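Local coordinates for protein type III secretion system effector HopBA1 (PDB 5T09) that acts as a virulence factor that the Arabidopsis resistance protein RBA1 recognises, enhancing RBA1 self-association and so triggering plant cell death, at residues V82-H87 with A110-H115; H106-S111 with A118-V123. One frame throughout, in Å; residues are numbered along the deposited sequence.

Interaction 1. Residues V82-H87 with A110-H115; sequences VEFVKH and ASWGRH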
loop_
_atom_site.group_PDB
_atom_site.type_symbol
_atom_site.label_atom_id
_atom_site.label_comp_id
_atom_site.label_asym_id
_atom_site.label_seq_id
_atom_site.Cartn_x
_atom_site.Cartn_y
_atom_site.Cartn_z
ATOM N N VAL A 82 1.954 -1.105 -6.071
ATOM C CA VAL A 82 2.804 -0.606 -4.995
ATOM C C VAL A 82 3.552 0.645 -5.436
ATOM O O VAL A 82 3.987 0.757 -6.590
ATOM C CB VAL A 82 3.795 -1.686 -4.513
ATOM C CG1 VAL A 82 3.039 -2.949 -4.136
ATOM C CG2 VAL A 82 4.857 -1.976 -5.575
ATOM N N GLU A 83 3.717 1.575 -4.492
ATOM C CA GLU A 83 4.490 2.791 -4.727
ATOM C C GLU A 83 5.967 2.493 -4.953
ATOM O O GLU A 83 6.664 3.279 -5.602
ATOM C CB GLU A 83 4.339 3.737 -3.535
ATOM C CG GLU A 83 5.247 4.965 -3.586
ATOM C CD GLU A 83 5.181 5.813 -2.329
ATOM O OE1 GLU A 83 4.633 5.344 -1.310
ATOM O OE2 GLU A 83 5.696 6.952 -2.359
ATOM N N PHE A 84 6.462 1.376 -4.430
ATOM C CA PHE A 84 7.901 1.142 -4.399
ATOM C C PHE A 84 8.493 0.920 -5.784
ATOM O O PHE A 84 9.718 0.969 -5.930
ATOM C CB PHE A 84 8.195 -0.051 -3.495
ATOM C CG PHE A 84 7.482 0.013 -2.174
ATOM C CD1 PHE A 84 7.738 1.046 -1.289
ATOM C CD2 PHE A 84 6.549 -0.950 -1.826
ATOM C CE1 PHE A 84 7.077 1.117 -0.078
ATOM C CE2 PHE A 84 5.890 -0.889 -0.615
ATOM C CZ PHE A 84 6.153 0.147 0.262
ATOM N N VAL A 85 7.660 0.696 -6.797
ATOM C CA VAL A 85 8.109 0.470 -8.164
ATOM C C VAL A 85 7.461 1.515 -9.055
ATOM O O VAL A 85 6.252 1.765 -8.952
ATOM C CB VAL A 85 7.758 -0.945 -8.656
ATOM C CG1 VAL A 85 8.264 -1.159 -10.078
ATOM C CG2 VAL A 85 8.334 -1.989 -7.721
ATOM N N LYS A 86 8.259 2.114 -9.928
ATOM C CA LYS A 86 7.734 3.050 -10.906
ATOM C C LYS A 86 7.029 2.280 -12.011
ATOM O O LYS A 86 7.518 1.247 -12.477
ATOM C CB LYS A 86 8.861 3.912 -11.472
ATOM C CG LYS A 86 9.486 4.810 -10.416
ATOM C CD LYS A 86 10.966 5.056 -10.647
ATOM C CE LYS A 86 11.615 5.692 -9.421
ATOM N NZ LYS A 86 11.490 4.851 -8.191
ATOM N N HIS A 87 5.852 2.769 -12.403
ATOM C CA HIS A 87 5.079 2.063 -13.418
ATOM C C HIS A 87 5.876 1.889 -14.700
ATOM O O HIS A 87 5.680 0.910 -15.427
ATOM C CB HIS A 87 3.778 2.806 -13.709
ATOM C CG HIS A 87 2.895 2.101 -14.690
ATOM N ND1 HIS A 87 2.805 2.476 -16.013
ATOM C CD2 HIS A 87 2.078 1.031 -14.545
ATOM C CE1 HIS A 87 1.961 1.676 -16.639
ATOM N NE2 HIS A 87 1.507 0.790 -15.772
ATOM N N ALA A 110 18.032 1.596 -4.835
ATOM C CA ALA A 110 18.375 2.930 -5.316
ATOM C C ALA A 110 17.371 3.976 -4.844
ATOM O O ALA A 110 17.757 5.071 -4.417
ATOM C CB ALA A 110 18.464 2.928 -6.842
ATOM N N SER A 111 16.078 3.661 -4.909
ATOM C CA SER A 111 15.047 4.622 -4.549
ATOM C C SER A 111 14.501 4.434 -3.140
ATOM O O SER A 111 13.969 5.393 -2.572
ATOM C CB SER A 111 13.885 4.543 -5.548
ATOM O OG SER A 111 14.288 5.020 -6.818
ATOM N N TRP A 112 14.622 3.240 -2.559
ATOM C CA TRP A 112 13.929 2.931 -1.316
ATOM C C TRP A 112 14.814 2.379 -0.211
ATOM O O TRP A 112 14.324 2.206 0.911
ATOM C CB TRP A 112 12.780 1.948 -1.597
ATOM C CG TRP A 112 11.710 2.639 -2.349
ATOM C CD1 TRP A 112 11.506 2.622 -3.695
ATOM C CD2 TRP A 112 10.721 3.512 -1.803
ATOM N NE1 TRP A 112 10.440 3.424 -4.020
ATOM C CE2 TRP A 112 9.941 3.980 -2.872
ATOM C CE3 TRP A 112 10.416 3.938 -0.509
ATOM C CZ2 TRP A 112 8.871 4.852 -2.688
ATOM C CZ3 TRP A 112 9.356 4.798 -0.327
ATOM C CH2 TRP A 112 8.598 5.248 -1.406
ATOM N N GLY A 113 16.095 2.120 -0.471
ATOM C CA GLY A 113 16.976 1.661 0.585
ATOM C C GLY A 113 17.158 2.669 1.700
ATOM O O GLY A 113 17.519 2.287 2.818
ATOM N N ARG A 114 16.894 3.949 1.425
ATOM C CA ARG A 114 17.060 4.996 2.426
ATOM C C ARG A 114 16.257 4.719 3.690
ATOM O O ARG A 114 16.616 5.228 4.757
ATOM C CB ARG A 114 16.635 6.351 1.855
ATOM C CG ARG A 114 17.229 6.700 0.497
ATOM C CD ARG A 114 16.214 7.435 -0.363
ATOM N NE ARG A 114 16.766 7.816 -1.660
ATOM C CZ ARG A 114 16.108 8.510 -2.583
ATOM N NH1 ARG A 114 14.861 8.907 -2.362
ATOM N NH2 ARG A 114 16.697 8.808 -3.731
ATOM N N HIS A 115 15.186 3.931 3.597
ATOM C CA HIS A 115 14.294 3.690 4.723
ATOM C C HIS A 115 14.638 2.431 5.509
ATOM O O HIS A 115 13.827 1.993 6.333
ATOM C CB HIS A 115 12.846 3.613 4.237
ATOM C CG HIS A 115 12.317 4.916 3.722
ATOM N ND1 HIS A 115 12.069 5.994 4.544
ATOM C CD2 HIS A 115 11.983 5.313 2.472
ATOM C CE1 HIS A 115 11.615 7.002 3.822
ATOM N NE2 HIS A 115 11.554 6.615 2.560
HETATM O O HOH W 1 8.945 4.309 -6.441
#

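Interaction 2. Residues H106-S111 with A118-V123; sequences HFLEAS and AWLDKV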
loop_
_atom_site.group_PDB
_atom_site.type_symbol
_atom_site.label_atom_id
_atom_site.label_comp_id
_atom_site.label_asym_id
_atom_site.label_seq_id
_atom_site.Cartn_x
_atom_site.Cartn_y
_atom_site.Cartn_z
ATOM N N HIS A 106 17.782 -5.469 -4.427
ATOM C CA HIS A 106 18.753 -4.686 -5.186
ATOM C C HIS A 106 18.065 -3.732 -6.155
ATOM O O HIS A 106 18.555 -2.621 -6.387
ATOM C CB HIS A 106 19.699 -5.620 -5.943
ATOM C CG HIS A 106 21.040 -5.021 -6.233
ATOM N ND1 HIS A 106 22.020 -4.891 -5.272
ATOM C CD2 HIS A 106 21.568 -4.522 -7.376
ATOM C CE1 HIS A 106 23.092 -4.336 -5.810
ATOM N NE2 HIS A 106 22.843 -4.102 -7.087
ATOM N N PHE A 107 16.929 -4.143 -6.723
ATOM C CA PHE A 107 16.205 -3.279 -7.651
ATOM C C PHE A 107 15.562 -2.095 -6.937
ATOM O O PHE A 107 15.474 -1.002 -7.507
ATOM C CB PHE A 107 15.145 -4.095 -8.395
ATOM C CG PHE A 107 14.263 -3.273 -9.294
ATOM C CD1 PHE A 107 14.622 -3.031 -10.609
ATOM C CD2 PHE A 107 13.074 -2.746 -8.825
ATOM C CE1 PHE A 107 13.811 -2.277 -11.437
ATOM C CE2 PHE A 107 12.263 -1.993 -9.650
ATOM C CZ PHE A 107 12.634 -1.757 -10.955
ATOM N N LEU A 108 15.103 -2.285 -5.701
ATOM C CA LEU A 108 14.431 -1.226 -4.957
ATOM C C LEU A 108 15.393 -0.330 -4.191
ATOM O O LEU A 108 14.993 0.757 -3.759
ATOM C CB LEU A 108 13.428 -1.832 -3.967
ATOM C CG LEU A 108 12.244 -2.594 -4.563
ATOM C CD1 LEU A 108 11.461 -3.315 -3.470
ATOM C CD2 LEU A 108 11.337 -1.645 -5.317
ATOM N N GLU A 109 16.648 -0.748 -4.030
ATOM C CA GLU A 109 17.551 -0.067 -3.109
ATOM C C GLU A 109 17.811 1.373 -3.536
ATOM O O GLU A 109 17.818 2.283 -2.700
ATOM C CB GLU A 109 18.863 -0.843 -3.008
ATOM C CG GLU A 109 19.737 -0.447 -1.837
ATOM C CD GLU A 109 20.951 -1.344 -1.696
ATOM O OE1 GLU A 109 21.581 -1.659 -2.728
ATOM O OE2 GLU A 109 21.268 -1.743 -0.556
ATOM N N ALA A 110 18.032 1.596 -4.835
ATOM C CA ALA A 110 18.375 2.930 -5.316
ATOM C C ALA A 110 17.371 3.976 -4.844
ATOM O O ALA A 110 17.757 5.071 -4.417
ATOM C CB ALA A 110 18.464 2.928 -6.842
ATOM N N SER A 111 16.078 3.661 -4.909
ATOM C CA SER A 111 15.047 4.622 -4.549
ATOM C C SER A 111 14.501 4.434 -3.140
ATOM O O SER A 111 13.969 5.393 -2.572
ATOM C CB SER A 111 13.885 4.543 -5.548
ATOM O OG SER A 111 14.288 5.020 -6.818
ATOM N N ALA A 118 16.675 -3.656 6.783
ATOM C CA ALA A 118 15.711 -4.656 7.229
ATOM C C ALA A 118 14.352 -4.427 6.588
ATOM O O ALA A 118 13.728 -5.359 6.066
ATOM C CB ALA A 118 15.590 -4.623 8.752
ATOM N N TRP A 119 13.874 -3.184 6.623
ATOM C CA TRP A 119 12.582 -2.870 6.031
ATOM C C TRP A 119 12.574 -3.173 4.537
ATOM O O TRP A 119 11.633 -3.785 4.021
ATOM C CB TRP A 119 12.241 -1.405 6.293
ATOM C CG TRP A 119 10.955 -0.969 5.665
ATOM C CD1 TRP A 119 9.695 -1.173 6.143
ATOM C CD2 TRP A 119 10.811 -0.243 4.442
ATOM N NE1 TRP A 119 8.771 -0.621 5.289
ATOM C CE2 TRP A 119 9.432 -0.040 4.238
ATOM C CE3 TRP A 119 11.715 0.260 3.501
ATOM C CZ2 TRP A 119 8.935 0.641 3.132
ATOM C CZ3 TRP A 119 11.219 0.936 2.399
ATOM C CH2 TRP A 119 9.844 1.120 2.226
ATOM N N LEU A 120 13.624 -2.757 3.822
ATOM C CA LEU A 120 13.689 -3.054 2.394
ATOM C C LEU A 120 13.678 -4.557 2.156
ATOM O O LEU A 120 13.076 -5.038 1.189
ATOM C CB LEU A 120 14.934 -2.426 1.768
ATOM C CG LEU A 120 14.952 -2.458 0.234
ATOM C CD1 LEU A 120 13.901 -1.508 -0.329
ATOM C CD2 LEU A 120 16.322 -2.123 -0.325
ATOM N N ASP A 121 14.341 -5.318 3.028
ATOM C CA ASP A 121 14.287 -6.774 2.930
ATOM C C ASP A 121 12.860 -7.279 3.113
ATOM O O ASP A 121 12.385 -8.127 2.348
ATOM C CB ASP A 121 15.219 -7.399 3.968
ATOM C CG ASP A 121 15.281 -8.908 3.862
ATOM O OD1 ASP A 121 14.445 -9.586 4.497
ATOM O OD2 ASP A 121 16.166 -9.418 3.144
ATOM N N LYS A 122 12.155 -6.766 4.128
ATOM C CA LYS A 122 10.786 -7.213 4.374
ATOM C C LYS A 122 9.851 -6.777 3.252
ATOM O O LYS A 122 8.940 -7.522 2.870
ATOM C CB LYS A 122 10.288 -6.687 5.721
ATOM C CG LYS A 122 10.988 -7.297 6.934
ATOM C CD LYS A 122 10.793 -8.806 6.978
ATOM C CE LYS A 122 11.167 -9.398 8.327
ATOM N NZ LYS A 122 10.898 -10.865 8.361
ATOM N N VAL A 123 10.049 -5.572 2.715
ATOM C CA VAL A 123 9.254 -5.142 1.567
ATOM C C VAL A 123 9.466 -6.099 0.402
ATOM O O VAL A 123 8.513 -6.533 -0.251
ATOM C CB VAL A 123 9.606 -3.693 1.177
ATOM C CG1 VAL A 123 8.919 -3.302 -0.135
ATOM C CG2 VAL A 123 9.201 -2.736 2.282
#

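Interaction 1. Residues V82-H87 with A110-H115
W112 lays one face of its indole over the edge of F84, giving a T-shaped pair in which the F84 ring and the six-membered ring of W112 have centroids 5.2 Å apart and planes at 89°. The touching corner is CD1 of F84, which meets CD2 of W112 at 3.9 Å. Farther back along the same side chain, CB of F84 lies over the face of the five-membered ring in a CH-pi contact. With CG anti to its carbonyl carbon (chi1 -70°), W112 swings its indole from the C-terminal part of helix 101-112 and across the phenylalanine. E83 comes to the indole differently: its extended chain brings OE2 to the benzo edge, 3.5 Å from CH2 of W112, with the carboxylate turned 78° from the ring plane. That carboxylate is held from elsewhere, OE1 by the backbone N of G190 and OE2 by a salt bridge to R162.

E83 and F84 are the central residues of a type I beta turn, V82 to V85, in the parallel core of the mixed sheet of this EreA/ChaN-like fold. The turn takes the chain from the C-terminal end of strand 77-82 toward the helices that follow.

The polar side of the contact is organised by a water in the plane of the indole. It accepts from NE1 of W112 at 3.0 Å and from NZ of K86 at 3.1 Å, and donates to the backbone O of E83 at 2.6 Å. Bends at chi2 and chi4 bring the lysine chain round to S111, whose OG accepts a hydrogen bond from NZ of K86 at 3.1 Å. H56 adds a further edge-to-face partner for W112.

Interaction 2. Residues H106-S111 with A118-V123
Helices 101-112 and 117-132 form a helical hairpin, joined by a short connection, and this contact is the apolar seam near its bend. The local axes approach to 10.1 Å with N-to-C directions 133° apart, a splayed, roughly antiparallel pair. L120 is the main wedge: its two methyls straddle neighbouring residues of the facing helix. CD1 lies against CB of L108 at 3.7 Å, while CD2 reaches the backbone itself, 3.7 Å from CA of E109, and also lies 3.9 Å from CB of E109. CG anti to the backbone N (chi1 -169°) sends the L120 branch toward L108 and E109 on the facing helix.

L108 answers from the other helix. Its CD1 meets CG1 of V123 one turn farther along, a looser touch at 4.2 Å, and the same side chain also packs on S124 and L127. E109 contributes the aliphatic base of its side chain on the solvent side of the contact, where its extended chain runs roughly at right angles to L120. Leucine and valine thus close the inner side and a glutamate stem the outer one, an arrangement characteristic of a helical hairpin of amphipathic helices.

Both interactions are largely buried and both use helix 101-112, sharing A110 and S111, with their centres about 7 Å apart. Interaction 1 ties the C-terminal part of the helix to the turn after a strand and mixes an aromatic pair with a lysine-serine hydrogen bond and a bridging water; interaction 2 joins the helix to its successor by aliphatic packing alone, and reaches the surface at E109. F84 connects them: its CD2 lies 3.7 Å from CG1 of V123, and its CE1 is 3.6 Å from CH2 of W119. The phenylalanine thus fits between the two helices, and one apolar core continues from the C-terminal end of strand 77-82 into the helix pair.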